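Long-range contacts in putative acetamidase/formamidase (Yersinia enterocolitica subsp. palearctica serotype O:3, PDB 5UBU), which probably hydrolyses carbon-nitrogen bonds in linear amides other than peptides and binds sodium ions in the crystal: residues B[59-68]-B[112-123]; B[280-288]-B[299-309]. All blocks are in the same frame, centred on the assembly; numbering follows the deposited sequence.

Overall arrangement
Contacts 1 and 2 lie on opposite sides of the centre of the chain, their own centres 37 Å apart, and share no secondary-structure element. Both are largely buried and both touch the second subunit. Contact 1 sets an irregular loop against an outer strand of a small antiparallel sheet, beside the sodium-binding region; it combines a guanidinium-to-carbonyl bond at one end with an apolar patch at the other. Contact 2, between two helices and the start of a strand, is apolar within the chain. Several of its polar groups, the Tyr281 hydroxyl among them, bond to a second subunit, so that this helical pair also forms part of the subunit interface.

Contact 1. Residues B[59-68]-B[112-123]; sequences DTRDAFEGAI and RGVNPHGICAMI
Two overlapping beta turns in the loop after strand 55-59 bring Phe64 and Ile68 onto Ile119 of strand 117-122, an outermost strand, within the chain, of a four-stranded antiparallel sheet. The first turn, type I, runs from Asp62 to Glu65; the second, type I', from Phe64 to Ala67. Asp62 OD1 accepts a nearly straight bond from Gly66 N (2.9 Å, 174°), which approaches from above the carboxylate plane, and a weak one from Phe64 N. The carboxylate thus pins both turns together.

Phe64 spans alternate residues of the strand. Its CE2 lies 3.6 Å from Ile119 CG2, its CZ meets Ala121 CB, and its CE1 has Ile123 CD1 at the ring edge, 4.1 Å away. Ile68 CD1 lies over one ring face, near the rim of the ring. In Ile119, CG2 is anti to the backbone N and CG1 beside the backbone N (chi1 -61°), which splits the branches: CG2 goes to Phe64, while CD1 reaches the backbone O and the CB of Ile68. Phe64 and Ala63 also touch Glu236, and Ala63 touches Asp220, both sodium ligands; the Phe64 side chain is about 7 Å from a bound sodium, placing this packing beside the metal site.

At the other end the contact is polar. Arg112, bent at chi3 (63°), lays its guanidinium across Asp59, whose CB sits over one face, 3.7 Å from NE. The charged atoms of Asp59 and Arg112 do not meet. Arg61 pairs with Glu65 and Glu30, and Arg112 NH1 has a long, weak ion pair with Glu30 as well. Arg112 NH2 donates to Thr60 O (2.7 Å) in the guanidinium plane but from above the carbonyl plane, and NE adds a weaker bond of 3.3 Å to that O.

Contact 2. Residues B[280-288]-B[299-309]; sequences AYRDLIYWL and AYMLLSQCGKV
The Tyr281 OH is hydrogen-bonded to the backbone O of Asp227 of the second subunit, and it lies beside Gly307 of its own chain. Asp227 of that subunit also accepts, through OD2, from Val309 N. Gly307, just after helix 296-306, puts its CA at the edge of the Tyr281 ring, while Val309 CG2 approaches CE2 of Tyr281 obliquely at 3.4 Å.

The two helices, 273-291 and 296-306, pack with local axes 10.0 Å apart at an angle of 123°. Leu303 is a knob in a hole formed by Tyr281, Leu284, Ile285 and Leu288. With CG anti to its carbonyl carbon (chi1 -73°), Leu303 directs CD1 into that hole. There CD1 lies 3.6 Å from Ile285 CG1, as the two side chains run alongside in opposite senses; it also meets Leu284 CD2 and, tip to tip, Leu288 CD1 at 4.0 Å. Tyr281 CD1 borders the same methyl, which lies near the plane of the ring at its edge.

Ile285 meets Ala299 CB with CG2 and Tyr300 CD1 with CD1, the latter at 3.6 Å. No hydrogen bond joins the two segments; the contact between them is therefore apolar packing. Tyr300 OH is hydrogen-bonded to Leu129 N of the second subunit, and with the Tyr281 hydroxyl it ties the helical pair into the tetramer.

Contact 1. Residues B[59-68]-B[112-123]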
loop_
_atom_site.group_PDB
_atom_site.type_symbol
_atom_site.label_atom_id
_atom_site.label_comp_id
_atom_site.label_asym_id
_atom_site.label_seq_id
_atom_site.Cartn_x
_atom_site.Cartn_y
_atom_site.Cartn_z
ATOM N N ASP B 59 6.138 0.404 37.443
ATOM C CA ASP B 59 4.790 0.901 37.707
ATOM C C ASP B 59 4.396 1.743 36.488
ATOM O O ASP B 59 4.565 2.960 36.480
ATOM C CB ASP B 59 4.744 1.757 38.981
ATOM C CG ASP B 59 4.982 0.946 40.261
ATOM O OD1 ASP B 59 4.909 -0.303 40.220
ATOM O OD2 ASP B 59 5.212 1.570 41.324
ATOM N N THR B 60 3.881 1.087 35.453
ATOM C CA THR B 60 3.502 1.778 34.215
ATOM C C THR B 60 2.200 2.565 34.320
ATOM O O THR B 60 1.362 2.286 35.165
ATOM C CB THR B 60 3.317 0.791 33.036
ATOM O OG1 THR B 60 2.183 -0.051 33.270
ATOM C CG2 THR B 60 4.553 -0.061 32.828
ATOM N N ARG B 61 2.059 3.550 33.443
ATOM C CA ARG B 61 0.860 4.365 33.339
ATOM C C ARG B 61 0.136 3.957 32.057
ATOM O O ARG B 61 0.762 3.465 31.119
ATOM C CB ARG B 61 1.204 5.855 33.317
ATOM C CG ARG B 61 1.626 6.381 34.667
ATOM C CD ARG B 61 1.881 7.886 34.622
ATOM N NE ARG B 61 2.153 8.413 35.964
ATOM C CZ ARG B 61 2.483 9.675 36.240
ATOM N NH1 ARG B 61 2.711 10.038 37.495
ATOM N NH2 ARG B 61 2.603 10.577 35.271
ATOM N N ASP B 62 -1.182 4.167 32.016
ATOM C CA ASP B 62 -1.953 3.787 30.839
ATOM C C ASP B 62 -1.594 4.680 29.647
ATOM O O ASP B 62 -0.912 5.688 29.800
ATOM C CB ASP B 62 -3.475 3.753 31.129
ATOM C CG ASP B 62 -4.112 5.148 31.309
ATOM O OD1 ASP B 62 -3.530 6.164 30.877
ATOM O OD2 ASP B 62 -5.254 5.228 31.844
ATOM N N ALA B 63 -2.071 4.304 28.470
ATOM C CA ALA B 63 -1.801 5.050 27.240
ATOM C C ALA B 63 -2.234 6.521 27.248
ATOM O O ALA B 63 -1.694 7.322 26.478
ATOM C CB ALA B 63 -2.453 4.344 26.069
ATOM N N PHE B 64 -3.183 6.872 28.108
ATOM C CA PHE B 64 -3.698 8.245 28.189
ATOM C C PHE B 64 -3.125 9.022 29.378
ATOM O O PHE B 64 -3.505 10.167 29.618
ATOM C CB PHE B 64 -5.234 8.202 28.284
ATOM C CG PHE B 64 -5.866 7.205 27.343
ATOM C CD1 PHE B 64 -5.822 7.416 25.964
ATOM C CD2 PHE B 64 -6.485 6.051 27.828
ATOM C CE1 PHE B 64 -6.390 6.496 25.090
ATOM C CE2 PHE B 64 -7.046 5.139 26.954
ATOM C CZ PHE B 64 -6.998 5.356 25.584
ATOM N N GLU B 65 -2.186 8.396 30.084
ATOM C CA GLU B 65 -1.543 8.951 31.284
ATOM C C GLU B 65 -2.607 9.408 32.297
ATOM O O GLU B 65 -2.536 10.498 32.850
ATOM C CB GLU B 65 -0.530 10.062 30.927
ATOM C CG GLU B 65 0.466 10.339 32.051
ATOM C CD GLU B 65 1.599 11.286 31.691
ATOM O OE1 GLU B 65 2.652 11.215 32.371
ATOM O OE2 GLU B 65 1.452 12.082 30.739
ATOM N N GLY B 66 -3.604 8.544 32.504
ATOM C CA GLY B 66 -4.704 8.790 33.430
ATOM C C GLY B 66 -5.661 9.929 33.097
ATOM O O GLY B 66 -6.507 10.288 33.925
ATOM N N ALA B 67 -5.564 10.479 31.885
ATOM C CA ALA B 67 -6.425 11.603 31.486
ATOM C C ALA B 67 -7.894 11.235 31.339
ATOM O O ALA B 67 -8.759 12.111 31.428
ATOM C CB ALA B 67 -5.921 12.219 30.192
ATOM N N ILE B 68 -8.171 9.950 31.110
ATOM C CA ILE B 68 -9.542 9.464 30.944
ATOM C C ILE B 68 -9.944 8.608 32.143
ATOM O O ILE B 68 -9.259 7.653 32.490
ATOM C CB ILE B 68 -9.697 8.691 29.616
ATOM C CG1 ILE B 68 -9.402 9.631 28.447
ATOM C CG2 ILE B 68 -11.104 8.135 29.468
ATOM C CD1 ILE B 68 -9.520 8.986 27.086
ATOM N N ARG B 112 -2.554 -2.281 38.361
ATOM C CA ARG B 112 -2.101 -1.414 39.440
ATOM C C ARG B 112 -3.215 -0.491 39.911
ATOM O O ARG B 112 -4.007 -0.010 39.106
ATOM C CB ARG B 112 -0.893 -0.613 38.939
ATOM C CG ARG B 112 -0.116 0.132 40.015
ATOM C CD ARG B 112 1.215 0.621 39.472
ATOM N NE ARG B 112 1.062 1.580 38.382
ATOM C CZ ARG B 112 0.960 2.908 38.524
ATOM N NH1 ARG B 112 1.017 3.485 39.721
ATOM N NH2 ARG B 112 0.826 3.675 37.441
ATOM N N GLY B 113 -3.269 -0.272 41.223
ATOM C CA GLY B 113 -4.285 0.583 41.850
ATOM C C GLY B 113 -5.427 -0.196 42.468
ATOM O O GLY B 113 -5.642 -1.358 42.147
ATOM N N VAL B 114 -6.148 0.456 43.382
ATOM C CA VAL B 114 -7.310 -0.148 44.051
ATOM C C VAL B 114 -8.516 -0.081 43.102
ATOM O O VAL B 114 -8.811 0.979 42.546
ATOM C CB VAL B 114 -7.640 0.586 45.365
ATOM C CG1 VAL B 114 -8.820 -0.070 46.076
ATOM C CG2 VAL B 114 -6.415 0.613 46.274
ATOM N N ASN B 115 -9.214 -1.209 42.940
ATOM C CA ASN B 115 -10.382 -1.307 42.036
ATOM C C ASN B 115 -9.944 -0.804 40.664
ATOM O O ASN B 115 -10.472 0.183 40.147
ATOM C CB ASN B 115 -11.589 -0.533 42.601
ATOM C CG ASN B 115 -12.147 -1.171 43.863
ATOM O OD1 ASN B 115 -12.143 -2.394 43.992
ATOM N ND2 ASN B 115 -12.663 -0.347 44.790
ATOM N N PRO B 116 -8.968 -1.513 40.062
ATOM C CA PRO B 116 -8.387 -1.112 38.776
ATOM C C PRO B 116 -9.321 -1.200 37.585
ATOM O O PRO B 116 -10.126 -2.132 37.480
ATOM C CB PRO B 116 -7.240 -2.106 38.601
ATOM C CG PRO B 116 -7.693 -3.324 39.317
ATOM C CD PRO B 116 -8.517 -2.866 40.470
ATOM N N HIS B 117 -9.197 -0.232 36.690
ATOM C CA HIS B 117 -9.995 -0.209 35.475
ATOM C C HIS B 117 -9.121 -0.030 34.239
ATOM O O HIS B 117 -8.148 0.720 34.261
ATOM C CB HIS B 117 -11.064 0.899 35.495
ATOM C CG HIS B 117 -12.141 0.694 36.517
ATOM N ND1 HIS B 117 -12.047 1.185 37.800
ATOM C CD2 HIS B 117 -13.350 0.072 36.433
ATOM C CE1 HIS B 117 -13.151 0.888 38.462
ATOM N NE2 HIS B 117 -13.959 0.221 37.656
ATOM N N GLY B 118 -9.480 -0.756 33.184
ATOM C CA GLY B 118 -8.830 -0.655 31.888
ATOM C C GLY B 118 -9.695 0.295 31.077
ATOM O O GLY B 118 -10.811 0.579 31.466
ATOM N N ILE B 119 -9.189 0.774 29.946
ATOM C CA ILE B 119 -9.929 1.710 29.096
ATOM C C ILE B 119 -9.769 1.431 27.615
ATOM O O ILE B 119 -8.656 1.292 27.132
ATOM C CB ILE B 119 -9.424 3.154 29.311
ATOM C CG1 ILE B 119 -9.633 3.583 30.773
ATOM C CG2 ILE B 119 -10.189 4.138 28.427
ATOM C CD1 ILE B 119 -8.926 4.884 31.148
ATOM N N CYS B 120 -10.882 1.349 26.903
ATOM C CA CYS B 120 -10.865 1.190 25.457
ATOM C C CYS B 120 -11.537 2.453 24.944
ATOM O O CYS B 120 -12.534 2.906 25.517
ATOM C CB CYS B 120 -11.624 -0.042 24.978
ATOM S SG CYS B 120 -11.599 -0.190 23.162
ATOM N N ALA B 121 -10.998 3.028 23.874
ATOM C CA ALA B 121 -11.549 4.262 23.333
ATOM C C ALA B 121 -11.476 4.353 21.827
ATOM O O ALA B 121 -10.581 3.787 21.197
ATOM C CB ALA B 121 -10.822 5.455 23.947
HETATM N N MSE B 122 -12.444 5.079 21.274
HETATM C CA MSE B 122 -12.533 5.333 19.849
HETATM C C MSE B 122 -12.192 6.783 19.739
HETATM O O MSE B 122 -13.009 7.652 20.014
HETATM C CB MSE B 122 -13.918 5.047 19.308
HETATM C CG MSE B 122 -14.059 3.589 18.897
HETATM SE SE MSE B 122 -15.983 3.229 18.552
HETATM C CE MSE B 122 -16.177 4.185 16.859
ATOM N N ILE B 123 -10.945 7.044 19.375
ATOM C CA ILE B 123 -10.427 8.392 19.231
ATOM C C ILE B 123 -10.720 8.900 17.820
ATOM O O ILE B 123 -10.453 8.190 16.846
ATOM C CB ILE B 123 -8.913 8.398 19.497
ATOM C CG1 ILE B 123 -8.643 7.812 20.898
ATOM C CG2 ILE B 123 -8.352 9.810 19.343
ATOM C CD1 ILE B 123 -7.184 7.643 21.256
#

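Contact 2. Residues B[280-288]-B[299-309]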
loop_
_atom_site.group_PDB
_atom_site.type_symbol
_atom_site.label_atom_id
_atom_site.label_comp_id
_atom_site.label_asym_id
_atom_site.label_seq_id
_atom_site.Cartn_x
_atom_site.Cartn_y
_atom_site.Cartn_z
ATOM N N ALA B 280 9.374 -8.921 8.173
ATOM C CA ALA B 280 9.314 -9.974 9.182
ATOM C C ALA B 280 9.755 -11.313 8.612
ATOM O O ALA B 280 10.664 -11.961 9.160
ATOM C CB ALA B 280 7.911 -10.082 9.757
ATOM N N TYR B 281 9.115 -11.738 7.526
ATOM C CA TYR B 281 9.497 -13.006 6.921
ATOM C C TYR B 281 10.945 -13.051 6.471
ATOM O O TYR B 281 11.614 -14.051 6.700
ATOM C CB TYR B 281 8.575 -13.441 5.779
ATOM C CG TYR B 281 7.448 -14.355 6.202
ATOM C CD1 TYR B 281 7.732 -15.603 6.758
ATOM C CD2 TYR B 281 6.119 -14.033 5.965
ATOM C CE1 TYR B 281 6.727 -16.479 7.129
ATOM C CE2 TYR B 281 5.104 -14.914 6.306
ATOM C CZ TYR B 281 5.421 -16.140 6.894
ATOM O OH TYR B 281 4.424 -17.015 7.259
ATOM N N ARG B 282 11.440 -11.979 5.860
ATOM C CA ARG B 282 12.828 -11.985 5.389
ATOM C C ARG B 282 13.799 -12.074 6.574
ATOM O O ARG B 282 14.815 -12.778 6.509
ATOM C CB ARG B 282 13.158 -10.770 4.545
ATOM C CG ARG B 282 14.452 -10.998 3.776
ATOM C CD ARG B 282 14.866 -9.855 2.903
ATOM N NE ARG B 282 15.365 -8.717 3.666
ATOM C CZ ARG B 282 15.889 -7.621 3.128
ATOM N NH1 ARG B 282 16.289 -6.634 3.921
ATOM N NH2 ARG B 282 15.999 -7.496 1.808
ATOM N N ASP B 283 13.478 -11.358 7.647
ATOM C CA ASP B 283 14.328 -11.370 8.837
ATOM C C ASP B 283 14.350 -12.769 9.433
ATOM O O ASP B 283 15.399 -13.229 9.880
ATOM C CB ASP B 283 13.840 -10.406 9.907
ATOM C CG ASP B 283 14.799 -10.325 11.082
ATOM O OD1 ASP B 283 15.917 -9.812 10.884
ATOM O OD2 ASP B 283 14.434 -10.749 12.204
ATOM N N LEU B 284 13.188 -13.427 9.449
ATOM C CA LEU B 284 13.088 -14.782 9.979
ATOM C C LEU B 284 13.985 -15.718 9.166
ATOM O O LEU B 284 14.745 -16.505 9.733
ATOM C CB LEU B 284 11.635 -15.269 9.967
ATOM C CG LEU B 284 11.359 -16.661 10.539
ATOM C CD1 LEU B 284 11.882 -16.776 11.958
ATOM C CD2 LEU B 284 9.874 -16.945 10.503
ATOM N N ILE B 285 13.913 -15.599 7.840
ATOM C CA ILE B 285 14.736 -16.413 6.936
ATOM C C ILE B 285 16.222 -16.186 7.213
ATOM O O ILE B 285 16.991 -17.141 7.260
ATOM C CB ILE B 285 14.403 -16.138 5.452
ATOM C CG1 ILE B 285 12.995 -16.654 5.145
ATOM C CG2 ILE B 285 15.391 -16.846 4.532
ATOM C CD1 ILE B 285 12.472 -16.266 3.781
ATOM N N TYR B 286 16.627 -14.933 7.406
ATOM C CA TYR B 286 18.033 -14.666 7.690
ATOM C C TYR B 286 18.454 -15.237 9.057
ATOM O O TYR B 286 19.609 -15.659 9.243
ATOM C CB TYR B 286 18.384 -13.181 7.613
ATOM C CG TYR B 286 18.273 -12.532 6.248
ATOM C CD1 TYR B 286 18.440 -13.263 5.063
ATOM C CD2 TYR B 286 18.175 -11.146 6.141
ATOM C CE1 TYR B 286 18.376 -12.635 3.822
ATOM C CE2 TYR B 286 18.140 -10.521 4.903
ATOM C CZ TYR B 286 18.245 -11.267 3.749
ATOM O OH TYR B 286 18.201 -10.639 2.524
ATOM N N TRP B 287 17.507 -15.251 9.990
ATOM C CA TRP B 287 17.736 -15.776 11.326
ATOM C C TRP B 287 17.906 -17.293 11.259
ATOM O O TRP B 287 18.822 -17.848 11.877
ATOM C CB TRP B 287 16.585 -15.343 12.246
ATOM C CG TRP B 287 16.719 -15.674 13.699
ATOM C CD1 TRP B 287 17.858 -16.028 14.372
ATOM C CD2 TRP B 287 15.725 -15.452 14.701
ATOM N NE1 TRP B 287 17.598 -16.161 15.708
ATOM C CE2 TRP B 287 16.300 -15.796 15.943
ATOM C CE3 TRP B 287 14.387 -15.038 14.664
ATOM C CZ2 TRP B 287 15.588 -15.746 17.137
ATOM C CZ3 TRP B 287 13.674 -14.985 15.852
ATOM C CH2 TRP B 287 14.281 -15.333 17.074
ATOM N N LEU B 288 17.053 -17.952 10.474
ATOM C CA LEU B 288 17.122 -19.402 10.302
ATOM C C LEU B 288 18.435 -19.830 9.633
ATOM O O LEU B 288 19.000 -20.866 9.988
ATOM C CB LEU B 288 15.916 -19.908 9.505
ATOM C CG LEU B 288 14.554 -19.728 10.183
ATOM C CD1 LEU B 288 13.419 -20.064 9.236
ATOM C CD2 LEU B 288 14.454 -20.559 11.451
ATOM N N ALA B 299 14.661 -22.599 3.444
ATOM C CA ALA B 299 13.953 -21.885 4.515
ATOM C C ALA B 299 12.765 -21.114 3.963
ATOM O O ALA B 299 11.684 -21.133 4.548
ATOM C CB ALA B 299 14.890 -20.929 5.232
ATOM N N TYR B 300 12.988 -20.434 2.838
ATOM C CA TYR B 300 11.963 -19.643 2.153
ATOM C C TYR B 300 10.785 -20.517 1.722
ATOM O O TYR B 300 9.627 -20.203 2.011
ATOM C CB TYR B 300 12.619 -18.939 0.958
ATOM C CG TYR B 300 11.748 -18.079 0.063
ATOM C CD1 TYR B 300 10.931 -17.087 0.583
ATOM C CD2 TYR B 300 11.865 -18.162 -1.314
ATOM C CE1 TYR B 300 10.176 -16.269 -0.249
ATOM C CE2 TYR B 300 11.126 -17.346 -2.149
ATOM C CZ TYR B 300 10.293 -16.391 -1.612
ATOM O OH TYR B 300 9.567 -15.587 -2.458
HETATM N N MSE B 301 11.088 -21.633 1.071
HETATM C CA MSE B 301 10.054 -22.552 0.600
HETATM C C MSE B 301 9.417 -23.287 1.743
HETATM O O MSE B 301 8.244 -23.617 1.667
HETATM C CB MSE B 301 10.633 -23.522 -0.414
HETATM C CG MSE B 301 11.054 -22.780 -1.676
HETATM SE SE MSE B 301 11.868 -24.028 -2.969
HETATM C CE MSE B 301 10.330 -25.073 -3.597
ATOM N N LEU B 302 10.171 -23.548 2.811
ATOM C CA LEU B 302 9.614 -24.251 3.974
ATOM C C LEU B 302 8.612 -23.356 4.707
ATOM O O LEU B 302 7.561 -23.833 5.140
ATOM C CB LEU B 302 10.711 -24.714 4.952
ATOM C CG LEU B 302 10.215 -25.490 6.176
ATOM C CD1 LEU B 302 9.582 -26.805 5.761
ATOM C CD2 LEU B 302 11.338 -25.747 7.159
ATOM N N LEU B 303 8.953 -22.072 4.866
ATOM C CA LEU B 303 8.065 -21.111 5.531
ATOM C C LEU B 303 6.797 -20.885 4.736
ATOM O O LEU B 303 5.808 -20.403 5.273
ATOM C CB LEU B 303 8.758 -19.775 5.785
ATOM C CG LEU B 303 9.791 -19.787 6.897
ATOM C CD1 LEU B 303 10.507 -18.450 6.959
ATOM C CD2 LEU B 303 9.132 -20.110 8.227
ATOM N N SER B 304 6.835 -21.225 3.451
ATOM C CA SER B 304 5.669 -21.111 2.603
ATOM C C SER B 304 4.695 -22.256 2.953
ATOM O O SER B 304 3.573 -22.299 2.449
ATOM C CB SER B 304 6.087 -21.176 1.133
ATOM O OG SER B 304 5.011 -20.840 0.278
ATOM N N GLN B 305 5.135 -23.163 3.834
ATOM C CA GLN B 305 4.333 -24.310 4.278
ATOM C C GLN B 305 4.054 -24.288 5.797
ATOM O O GLN B 305 3.028 -24.813 6.238
ATOM C CB GLN B 305 5.065 -25.634 3.971
ATOM C CG GLN B 305 5.769 -25.720 2.619
ATOM C CD GLN B 305 4.879 -25.397 1.443
ATOM O OE1 GLN B 305 3.667 -25.636 1.475
ATOM N NE2 GLN B 305 5.481 -24.872 0.379
ATOM N N CYS B 306 4.957 -23.678 6.580
ATOM C CA CYS B 306 4.860 -23.663 8.053
ATOM C C CYS B 306 4.857 -22.320 8.744
ATOM O O CYS B 306 4.636 -22.254 9.954
ATOM C CB CYS B 306 6.071 -24.397 8.614
ATOM S SG CYS B 306 6.250 -26.015 7.904
ATOM N N GLY B 307 5.170 -21.262 8.017
ATOM C CA GLY B 307 5.210 -19.948 8.621
ATOM C C GLY B 307 3.865 -19.520 9.173
ATOM O O GLY B 307 2.825 -19.838 8.601
ATOM N N LYS B 308 3.904 -18.845 10.313
ATOM C CA LYS B 308 2.715 -18.300 10.965
ATOM C C LYS B 308 2.855 -16.788 11.046
ATOM O O LYS B 308 3.940 -16.272 11.270
ATOM C CB LYS B 308 2.483 -18.862 12.374
ATOM C CG LYS B 308 2.210 -20.357 12.525
ATOM C CD LYS B 308 1.265 -20.896 11.477
ATOM C CE LYS B 308 0.955 -22.361 11.756
ATOM N NZ LYS B 308 0.281 -22.896 10.567
ATOM N N VAL B 309 1.763 -16.061 10.830
ATOM C CA VAL B 309 1.820 -14.607 10.893
ATOM C C VAL B 309 0.870 -14.047 11.941
ATOM O O VAL B 309 -0.275 -14.499 12.072
ATOM C CB VAL B 309 1.526 -13.965 9.519
ATOM C CG1 VAL B 309 1.299 -12.455 9.622
ATOM C CG2 VAL B 309 2.667 -14.255 8.567
#